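Local coordinates for protein hypothetical aspartyl-tRNA synthetase (Sulfolobus tokodaii, PDB 1WYD) that probably attaches L-aspartate, activated with ATP, to both tRNA(Asp) and tRNA(Asn), as a non-discriminating class II aminoacyl-tRNA synthetase, at residues Q128-I136 against K258-Y266; L305-D315 against D345-I353. One frame throughout, in Å; residues are numbered along the deposited sequence.

Contact 1: Q128-I136 against K258-Y266; sequences QEMQAVIKI and KEELKILNY
Leu-264 enters segment 128-136 as a knob among Glu-129, Ala-132, Val-133 and Ile-136, a knobs-into-holes element joining two helices of the class II synthetase domain. Its CD1 meets CD1 of Ile-136 tip to tip at 3.4 Å, tighter than ordinary van der Waals contact. CG2 of Ile-263 packs on the backbone at Glu-129, 3.8 Å from its N, and on CB of Ala-132. The short segments run 141° apart, their axes approaching to 8.9 Å, and the CA atoms of Ala-132 and Glu-260 come within 4.8 Å; the small alanine side chain permits this, its CB lying 3.8 Å from CB of Glu-260. With CG beside the backbone N and a bend at chi2 (72°), Glu-260 lays its methylenes on Ala-132 and turns OE1 to Lys-135. That lysine crosses it at about a right angle, giving a salt bridge whose NZ-OE1 hydrogen bond is weak at 3.2 Å. Farther out, Met-405 of helix 401-409 backs Val-133 and Ile-136, while Lys-135 packs on Ile-154 of the second subunit. A Schellman motif, with positive phi at Asn-265, ends helix 258-264. Nearby a water donates to Ile-263 O at 2.6 Å and Glu-129 OE2 at 3.2 Å.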
loop_
_atom_site.group_PDB
_atom_site.type_symbol
_atom_site.label_atom_id
_atom_site.label_comp_id
_atom_site.label_asym_id
_atom_site.label_seq_id
_atom_site.Cartn_x
_atom_site.Cartn_y
_atom_site.Cartn_z
ATOM N N GLN B 128 12.093 22.157 3.658
ATOM C CA GLN B 128 12.139 21.865 2.208
ATOM C C GLN B 128 12.688 20.475 1.937
ATOM O O GLN B 128 12.034 19.650 1.304
ATOM C CB GLN B 128 12.911 22.943 1.457
ATOM C CG GLN B 128 12.120 24.243 1.247
ATOM C CD GLN B 128 10.742 24.000 0.662
ATOM O OE1 GLN B 128 10.608 23.745 -0.538
ATOM N NE2 GLN B 128 9.716 24.083 1.497
ATOM N N GLU B 129 13.859 20.205 2.484
ATOM C CA GLU B 129 14.551 18.933 2.345
ATOM C C GLU B 129 13.685 17.699 2.672
ATOM O O GLU B 129 13.717 16.714 1.945
ATOM C CB GLU B 129 15.810 18.939 3.229
ATOM C CG GLU B 129 16.915 19.924 2.845
ATOM C CD GLU B 129 16.604 21.414 3.120
ATOM O OE1 GLU B 129 15.854 21.747 4.075
ATOM O OE2 GLU B 129 17.142 22.283 2.366
ATOM N N MET B 130 12.921 17.751 3.758
ATOM C CA MET B 130 12.131 16.598 4.166
ATOM C C MET B 130 10.916 16.495 3.266
ATOM O O MET B 130 10.566 15.404 2.787
ATOM C CB MET B 130 11.709 16.705 5.639
ATOM C CG MET B 130 12.833 16.421 6.590
ATOM S SD MET B 130 13.617 14.804 6.230
ATOM C CE MET B 130 15.461 15.251 6.606
ATOM N N GLN B 131 10.279 17.631 3.048
ATOM C CA GLN B 131 9.198 17.722 2.069
ATOM C C GLN B 131 9.557 17.061 0.740
ATOM O O GLN B 131 8.756 16.297 0.205
ATOM C CB GLN B 131 8.759 19.183 1.878
ATOM C CG GLN B 131 7.927 19.623 3.021
ATOM C CD GLN B 131 6.912 20.696 2.704
ATOM O OE1 GLN B 131 6.774 21.655 3.470
ATOM N NE2 GLN B 131 6.169 20.531 1.626
ATOM N N ALA B 132 10.785 17.283 0.267
ATOM C CA ALA B 132 11.264 16.679 -0.997
ATOM C C ALA B 132 11.370 15.153 -0.898
ATOM O O ALA B 132 11.081 14.418 -1.855
ATOM C CB ALA B 132 12.595 17.275 -1.400
ATOM N N VAL B 133 11.771 14.680 0.278
ATOM C CA VAL B 133 11.852 13.247 0.533
ATOM C C VAL B 133 10.466 12.636 0.473
ATOM O O VAL B 133 10.259 11.607 -0.142
ATOM C CB VAL B 133 12.551 12.954 1.890
ATOM C CG1 VAL B 133 12.685 11.458 2.135
ATOM C CG2 VAL B 133 13.914 13.604 1.889
ATOM N N ILE B 134 9.504 13.308 1.082
ATOM C CA ILE B 134 8.159 12.781 1.208
ATOM C C ILE B 134 7.561 12.688 -0.200
ATOM O O ILE B 134 6.916 11.709 -0.572
ATOM C CB ILE B 134 7.346 13.735 2.122
ATOM C CG1 ILE B 134 7.882 13.647 3.557
ATOM C CG2 ILE B 134 5.858 13.461 1.985
ATOM C CD1 ILE B 134 7.172 14.566 4.582
ATOM N N LYS B 135 7.812 13.718 -0.985
ATOM C CA LYS B 135 7.367 13.761 -2.382
ATOM C C LYS B 135 7.977 12.682 -3.273
ATOM O O LYS B 135 7.268 12.059 -4.053
ATOM C CB LYS B 135 7.549 15.157 -2.960
ATOM C CG LYS B 135 6.467 16.095 -2.468
ATOM C CD LYS B 135 6.547 17.518 -3.053
ATOM C CE LYS B 135 7.554 18.366 -2.342
ATOM N NZ LYS B 135 7.415 19.829 -2.729
ATOM N N ILE B 136 9.270 12.420 -3.114
ATOM C CA ILE B 136 9.981 11.464 -3.971
ATOM C C ILE B 136 9.534 10.039 -3.702
ATOM O O ILE B 136 9.436 9.224 -4.644
ATOM C CB ILE B 136 11.519 11.602 -3.788
ATOM C CG1 ILE B 136 12.029 12.817 -4.565
ATOM C CG2 ILE B 136 12.292 10.345 -4.218
ATOM C CD1 ILE B 136 13.497 13.146 -4.274
ATOM N N LYS B 258 12.315 16.862 -10.474
ATOM C CA LYS B 258 13.441 17.716 -10.850
ATOM C C LYS B 258 13.731 18.697 -9.737
ATOM O O LYS B 258 14.876 18.829 -9.296
ATOM C CB LYS B 258 13.051 18.518 -12.089
ATOM C CG LYS B 258 14.154 18.831 -13.070
ATOM C CD LYS B 258 13.587 19.654 -14.251
ATOM C CE LYS B 258 14.672 20.532 -14.928
ATOM N NZ LYS B 258 14.073 21.515 -15.913
ATOM N N GLU B 259 12.660 19.359 -9.289
ATOM C CA GLU B 259 12.689 20.400 -8.262
ATOM C C GLU B 259 13.130 19.825 -6.907
ATOM O O GLU B 259 13.926 20.435 -6.191
ATOM C CB GLU B 259 11.319 21.121 -8.234
ATOM C CG GLU B 259 11.126 22.225 -7.200
ATOM C CD GLU B 259 9.740 22.187 -6.516
ATOM O OE1 GLU B 259 8.700 22.399 -7.212
ATOM O OE2 GLU B 259 9.686 21.946 -5.268
ATOM N N GLU B 260 12.668 18.616 -6.606
ATOM C CA GLU B 260 12.950 17.956 -5.338
ATOM C C GLU B 260 14.412 17.541 -5.275
ATOM O O GLU B 260 15.095 17.799 -4.280
ATOM C CB GLU B 260 12.005 16.769 -5.128
ATOM C CG GLU B 260 10.592 17.135 -4.663
ATOM C CD GLU B 260 9.715 17.786 -5.730
ATOM O OE1 GLU B 260 8.724 18.490 -5.340
ATOM O OE2 GLU B 260 9.994 17.607 -6.946
ATOM N N LEU B 261 14.908 16.957 -6.357
ATOM C CA LEU B 261 16.331 16.652 -6.477
ATOM C C LEU B 261 17.236 17.895 -6.359
ATOM O O LEU B 261 18.351 17.848 -5.775
ATOM C CB LEU B 261 16.598 15.929 -7.794
ATOM C CG LEU B 261 16.115 14.479 -7.888
ATOM C CD1 LEU B 261 16.176 14.000 -9.309
ATOM C CD2 LEU B 261 16.951 13.548 -6.985
ATOM N N LYS B 262 16.743 18.999 -6.921
ATOM C CA LYS B 262 17.410 20.290 -6.849
ATOM C C LYS B 262 17.562 20.698 -5.375
ATOM O O LYS B 262 18.673 20.907 -4.910
ATOM C CB LYS B 262 16.638 21.315 -7.682
ATOM C CG LYS B 262 17.442 22.490 -8.184
ATOM C CD LYS B 262 16.594 23.788 -8.255
ATOM C CE LYS B 262 17.499 25.041 -8.369
ATOM N NZ LYS B 262 16.771 26.345 -8.421
ATOM N N ILE B 263 16.459 20.759 -4.638
ATOM C CA ILE B 263 16.510 21.005 -3.182
ATOM C C ILE B 263 17.469 20.062 -2.438
ATOM O O ILE B 263 18.101 20.457 -1.459
ATOM C CB ILE B 263 15.096 20.910 -2.592
ATOM C CG1 ILE B 263 14.282 22.151 -2.994
ATOM C CG2 ILE B 263 15.120 20.663 -1.055
ATOM C CD1 ILE B 263 12.842 21.839 -3.266
ATOM N N LEU B 264 17.607 18.839 -2.936
ATOM C CA LEU B 264 18.452 17.816 -2.320
ATOM C C LEU B 264 19.939 17.777 -2.759
ATOM O O LEU B 264 20.751 17.025 -2.193
ATOM C CB LEU B 264 17.805 16.438 -2.546
ATOM C CG LEU B 264 16.503 16.147 -1.784
ATOM C CD1 LEU B 264 15.733 14.956 -2.410
ATOM C CD2 LEU B 264 16.765 15.957 -0.292
ATOM N N ASN B 265 20.281 18.562 -3.783
ATOM C CA ASN B 265 21.620 18.522 -4.400
ATOM C C ASN B 265 22.047 17.118 -4.781
ATOM O O ASN B 265 23.135 16.662 -4.443
ATOM C CB ASN B 265 22.650 19.142 -3.463
ATOM C CG ASN B 265 22.260 20.507 -3.037
ATOM O OD1 ASN B 265 22.484 21.474 -3.766
ATOM N ND2 ASN B 265 21.640 20.611 -1.871
ATOM N N TYR B 266 21.176 16.411 -5.480
ATOM C CA TYR B 266 21.372 14.980 -5.633
ATOM C C TYR B 266 20.919 14.525 -7.014
ATOM O O TYR B 266 19.962 15.049 -7.578
ATOM C CB TYR B 266 20.653 14.195 -4.488
ATOM C CG TYR B 266 20.960 12.711 -4.516
ATOM C CD1 TYR B 266 22.198 12.225 -4.078
ATOM C CD2 TYR B 266 20.043 11.811 -5.039
ATOM C CE1 TYR B 266 22.498 10.883 -4.151
ATOM C CE2 TYR B 266 20.318 10.459 -5.121
ATOM C CZ TYR B 266 21.533 9.988 -4.676
ATOM O OH TYR B 266 21.792 8.629 -4.769
HETATM O O HOH W 1 18.789 22.719 -0.356
#

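Contact 2: L305-D315 against D345-I353; sequences LRILNEELKED and DLIYKFLEI
Leu-305 fills the tight side of this contact with both of its methyl branches. CD1 rests against the backbone O of Phe-350 at 3.3 Å, CD2 meets CD1 of Ile-347 at 3.7 Å, the two side chains running aslant to each other, and CB lies on CB of Phe-350. One helical turn on, Asn-309 points toward the turn at Lys-349: with CG anti to the backbone N (chi1 179°), its CB abuts Lys-349 O at 3.2 Å and OD1 faces the CB of that lysine. Its ND2 turns back within its own segment, giving weak bonds to Glu-314 O and Asp-315 OD2 that link the last turns of the helix to the chain leaving it.

Lys-349 and Phe-350 form the two-residue turn of a beta-hairpin, with Tyr-348 and Leu-351 bonded N to O in both directions. The strands 343-348 and 351-358 are antiparallel neighbours in the large sheet of the class II catalytic domain. Asp-315 O receives Lys-349 N in the carbonyl plane, nearly straight at 170°, though the modelled 2.5 Å is doubtfully short; the bond carries on the pairing of Ile-347 with Tyr-317, and Tyr-317 OH in turn bonds Lys-349 O.

The side nearer solvent, where Arg-306 is exposed and Lys-349 and Asp-315 partly so, is held by looser charge contacts. Arg-306, extended from CG to NE, lies alongside Phe-350 in a cation-pi contact, CZ 4.3 Å from the ring centroid and over its face, yet the two planes are 38° apart. Lys-349 runs close beside Asp-315, but the salt bridge from NZ to OD1 is long at 3.7 Å; its CG sits 4.0 Å above the centre of the Tyr-348 ring. Shortening Lys-349 to an alanine would remove CG from over that ring and would probably leave the Asp-315 carboxylate without this opposite charge.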
loop_
_atom_site.group_PDB
_atom_site.type_symbol
_atom_site.label_atom_id
_atom_site.label_comp_id
_atom_site.label_asym_id
_atom_site.label_seq_id
_atom_site.Cartn_x
_atom_site.Cartn_y
_atom_site.Cartn_z
ATOM N N LEU B 305 31.207 -4.859 1.401
ATOM C CA LEU B 305 30.482 -4.177 0.323
ATOM C C LEU B 305 31.166 -2.870 -0.038
ATOM O O LEU B 305 31.194 -2.473 -1.209
ATOM C CB LEU B 305 29.040 -3.914 0.713
ATOM C CG LEU B 305 28.135 -5.106 0.961
ATOM C CD1 LEU B 305 26.810 -4.616 1.534
ATOM C CD2 LEU B 305 27.901 -5.901 -0.330
ATOM N N ARG B 306 31.747 -2.217 0.961
ATOM C CA ARG B 306 32.559 -1.021 0.698
ATOM C C ARG B 306 33.710 -1.297 -0.266
ATOM O O ARG B 306 33.872 -0.581 -1.251
ATOM C CB ARG B 306 33.069 -0.375 1.980
ATOM C CG ARG B 306 31.991 0.435 2.689
ATOM C CD ARG B 306 32.516 1.375 3.779
ATOM N NE ARG B 306 31.426 2.158 4.366
ATOM C CZ ARG B 306 30.819 1.841 5.518
ATOM N NH1 ARG B 306 31.214 0.755 6.222
ATOM N NH2 ARG B 306 29.826 2.618 5.972
ATOM N N ILE B 307 34.466 -2.359 0.007
ATOM C CA ILE B 307 35.617 -2.716 -0.809
ATOM C C ILE B 307 35.107 -3.181 -2.170
ATOM O O ILE B 307 35.683 -2.833 -3.219
ATOM C CB ILE B 307 36.465 -3.804 -0.104
ATOM C CG1 ILE B 307 36.881 -3.349 1.292
ATOM C CG2 ILE B 307 37.702 -4.157 -0.910
ATOM C CD1 ILE B 307 36.696 -4.436 2.333
ATOM N N LEU B 308 34.012 -3.947 -2.166
ATOM C CA LEU B 308 33.422 -4.398 -3.433
ATOM C C LEU B 308 33.039 -3.202 -4.285
ATOM O O LEU B 308 33.316 -3.162 -5.481
ATOM C CB LEU B 308 32.229 -5.330 -3.199
ATOM C CG LEU B 308 32.620 -6.763 -2.844
ATOM C CD1 LEU B 308 31.397 -7.668 -2.745
ATOM C CD2 LEU B 308 33.647 -7.340 -3.846
ATOM N N ASN B 309 32.413 -2.222 -3.644
ATOM C CA ASN B 309 32.045 -0.961 -4.288
ATOM C C ASN B 309 33.283 -0.201 -4.787
ATOM O O ASN B 309 33.324 0.248 -5.950
ATOM C CB ASN B 309 31.231 -0.106 -3.311
ATOM C CG ASN B 309 30.825 1.230 -3.876
ATOM O OD1 ASN B 309 30.693 2.190 -3.123
ATOM N ND2 ASN B 309 30.602 1.305 -5.195
ATOM N N GLU B 310 34.286 -0.081 -3.912
ATOM C CA GLU B 310 35.545 0.590 -4.252
ATOM C C GLU B 310 36.332 -0.085 -5.399
ATOM O O GLU B 310 37.263 0.507 -5.935
ATOM C CB GLU B 310 36.430 0.743 -3.004
ATOM C CG GLU B 310 36.457 2.133 -2.363
ATOM C CD GLU B 310 35.832 3.230 -3.236
ATOM O OE1 GLU B 310 36.476 3.684 -4.221
ATOM O OE2 GLU B 310 34.686 3.655 -2.933
ATOM N N GLU B 311 35.947 -1.307 -5.767
ATOM C CA GLU B 311 36.692 -2.121 -6.722
ATOM C C GLU B 311 35.975 -2.347 -8.036
ATOM O O GLU B 311 36.604 -2.686 -9.046
ATOM C CB GLU B 311 37.017 -3.489 -6.121
ATOM C CG GLU B 311 38.517 -3.727 -5.878
ATOM C CD GLU B 311 39.333 -3.893 -7.162
ATOM O OE1 GLU B 311 39.236 -4.962 -7.834
ATOM O OE2 GLU B 311 40.069 -2.944 -7.492
ATOM N N LEU B 312 34.659 -2.193 -8.026
ATOM C CA LEU B 312 33.868 -2.529 -9.195
ATOM C C LEU B 312 33.699 -1.343 -10.129
ATOM O O LEU B 312 33.390 -1.517 -11.309
ATOM C CB LEU B 312 32.506 -3.091 -8.780
ATOM C CG LEU B 312 32.473 -4.540 -8.294
ATOM C CD1 LEU B 312 31.175 -4.769 -7.569
ATOM C CD2 LEU B 312 32.622 -5.541 -9.448
ATOM N N LYS B 313 33.898 -0.135 -9.613
ATOM C CA LYS B 313 33.672 1.061 -10.425
ATOM C C LYS B 313 32.205 1.105 -10.862
ATOM O O LYS B 313 31.836 1.773 -11.830
ATOM C CB LYS B 313 34.621 1.094 -11.629
ATOM N N GLU B 314 31.384 0.367 -10.112
ATOM C CA GLU B 314 29.943 0.353 -10.265
ATOM C C GLU B 314 29.332 0.607 -8.900
ATOM O O GLU B 314 29.757 0.020 -7.897
ATOM C CB GLU B 314 29.463 -1.001 -10.783
ATOM C CG GLU B 314 30.090 -1.446 -12.089
ATOM C CD GLU B 314 29.379 -0.887 -13.311
ATOM O OE1 GLU B 314 28.712 0.165 -13.204
ATOM O OE2 GLU B 314 29.494 -1.505 -14.394
ATOM N N ASP B 315 28.354 1.505 -8.868
ATOM C CA ASP B 315 27.563 1.767 -7.663
ATOM C C ASP B 315 26.391 0.798 -7.547
ATOM O O ASP B 315 25.836 0.605 -6.476
ATOM C CB ASP B 315 27.023 3.202 -7.687
ATOM C CG ASP B 315 28.091 4.239 -7.360
ATOM O OD1 ASP B 315 27.772 5.449 -7.433
ATOM O OD2 ASP B 315 29.270 3.941 -7.021
ATOM N N ASP B 345 21.334 -10.620 -4.343
ATOM C CA ASP B 345 21.111 -9.338 -3.676
ATOM C C ASP B 345 21.360 -8.228 -4.687
ATOM O O ASP B 345 22.245 -8.361 -5.535
ATOM C CB ASP B 345 22.048 -9.167 -2.483
ATOM C CG ASP B 345 21.781 -10.190 -1.390
ATOM O OD1 ASP B 345 20.963 -11.088 -1.610
ATOM O OD2 ASP B 345 22.361 -10.208 -0.298
ATOM N N LEU B 346 20.570 -7.154 -4.622
ATOM C CA LEU B 346 20.939 -5.935 -5.331
ATOM C C LEU B 346 21.538 -4.942 -4.361
ATOM O O LEU B 346 20.868 -4.513 -3.410
ATOM C CB LEU B 346 19.765 -5.288 -6.080
ATOM C CG LEU B 346 20.122 -4.002 -6.861
ATOM C CD1 LEU B 346 21.165 -4.253 -8.020
ATOM C CD2 LEU B 346 18.914 -3.315 -7.405
ATOM N N ILE B 347 22.800 -4.586 -4.620
ATOM C CA ILE B 347 23.527 -3.577 -3.853
ATOM C C ILE B 347 23.603 -2.244 -4.568
ATOM O O ILE B 347 23.949 -2.178 -5.778
ATOM C CB ILE B 347 24.967 -4.044 -3.566
ATOM C CG1 ILE B 347 25.007 -5.525 -3.167
ATOM C CG2 ILE B 347 25.657 -3.111 -2.547
ATOM C CD1 ILE B 347 24.454 -5.816 -1.762
ATOM N N TYR B 348 23.321 -1.183 -3.818
ATOM C CA TYR B 348 23.698 0.176 -4.202
ATOM C C TYR B 348 24.829 0.714 -3.339
ATOM O O TYR B 348 24.628 0.989 -2.151
ATOM C CB TYR B 348 22.504 1.124 -4.106
ATOM C CG TYR B 348 22.888 2.570 -4.294
ATOM C CD1 TYR B 348 22.901 3.457 -3.225
ATOM C CD2 TYR B 348 23.248 3.051 -5.549
ATOM C CE1 TYR B 348 23.250 4.792 -3.403
ATOM C CE2 TYR B 348 23.597 4.376 -5.724
ATOM C CZ TYR B 348 23.584 5.241 -4.648
ATOM O OH TYR B 348 23.937 6.569 -4.838
ATOM N N LYS B 349 25.993 0.906 -3.959
ATOM C CA LYS B 349 27.288 1.159 -3.281
ATOM C C LYS B 349 27.648 0.133 -2.200
ATOM O O LYS B 349 28.238 -0.890 -2.490
ATOM C CB LYS B 349 27.390 2.606 -2.767
ATOM C CG LYS B 349 27.266 3.630 -3.890
ATOM C CD LYS B 349 27.677 5.034 -3.483
ATOM C CE LYS B 349 27.255 5.984 -4.599
ATOM N NZ LYS B 349 27.446 7.438 -4.322
ATOM N N PHE B 350 27.273 0.380 -0.951
ATOM C CA PHE B 350 27.468 -0.617 0.097
ATOM C C PHE B 350 26.174 -0.923 0.847
ATOM O O PHE B 350 26.211 -1.367 1.998
ATOM C CB PHE B 350 28.545 -0.147 1.092
ATOM C CG PHE B 350 28.211 1.156 1.772
ATOM C CD1 PHE B 350 28.688 2.360 1.254
ATOM C CD2 PHE B 350 27.404 1.180 2.912
ATOM C CE1 PHE B 350 28.365 3.590 1.852
ATOM C CE2 PHE B 350 27.066 2.383 3.514
ATOM C CZ PHE B 350 27.551 3.603 2.979
ATOM N N LEU B 351 25.031 -0.697 0.219
ATOM C CA LEU B 351 23.762 -0.978 0.895
ATOM C C LEU B 351 22.944 -2.010 0.126
ATOM O O LEU B 351 22.857 -1.947 -1.108
ATOM C CB LEU B 351 22.975 0.322 1.075
ATOM C CG LEU B 351 21.692 0.360 1.917
ATOM C CD1 LEU B 351 21.901 0.090 3.469
ATOM C CD2 LEU B 351 21.089 1.708 1.662
ATOM N N GLU B 352 22.369 -2.976 0.836
ATOM C CA GLU B 352 21.514 -3.976 0.192
ATOM C C GLU B 352 20.126 -3.375 0.003
ATOM O O GLU B 352 19.537 -2.829 0.923
ATOM C CB GLU B 352 21.458 -5.279 0.985
ATOM C CG GLU B 352 20.703 -6.418 0.300
ATOM C CD GLU B 352 20.094 -7.399 1.304
ATOM O OE1 GLU B 352 20.861 -8.081 2.034
ATOM O OE2 GLU B 352 18.848 -7.506 1.363
ATOM N N ILE B 353 19.616 -3.438 -1.203
ATOM C CA ILE B 353 18.400 -2.715 -1.498
ATOM C C ILE B 353 17.297 -3.718 -1.742
ATOM O O ILE B 353 16.137 -3.470 -1.417
ATOM C CB ILE B 353 18.636 -1.849 -2.740
ATOM C CG1 ILE B 353 19.779 -0.887 -2.459
ATOM C CG2 ILE B 353 17.350 -1.181 -3.212
ATOM C CD1 ILE B 353 19.385 0.515 -2.128
#

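How the contacts relate
Contact 1 and contact 2 follow one another along the chain, and their centres lie 24 Å apart, yet they touch directly: Tyr-266 OH and Tyr-348 OH are 3.0 Å apart, a probable hydrogen bond. Helix 401-409 provides a second connection. Its Met-405 packs on contact 1, Met-407 touches Tyr-348 and offers its O to Tyr-266 OH, and Arg-403 NH1 bonds Glu-352 O in contact 2. Both contacts lie near the predicted ATP site: the side chain of Ile-136 is about 8 Å from that of Leu-401, and that of Leu-305 about 7 Å from that of Arg-403. Segment 345-353 carries Glu-352, predicted to bind ATP and magnesium, though it does not itself touch 305-315.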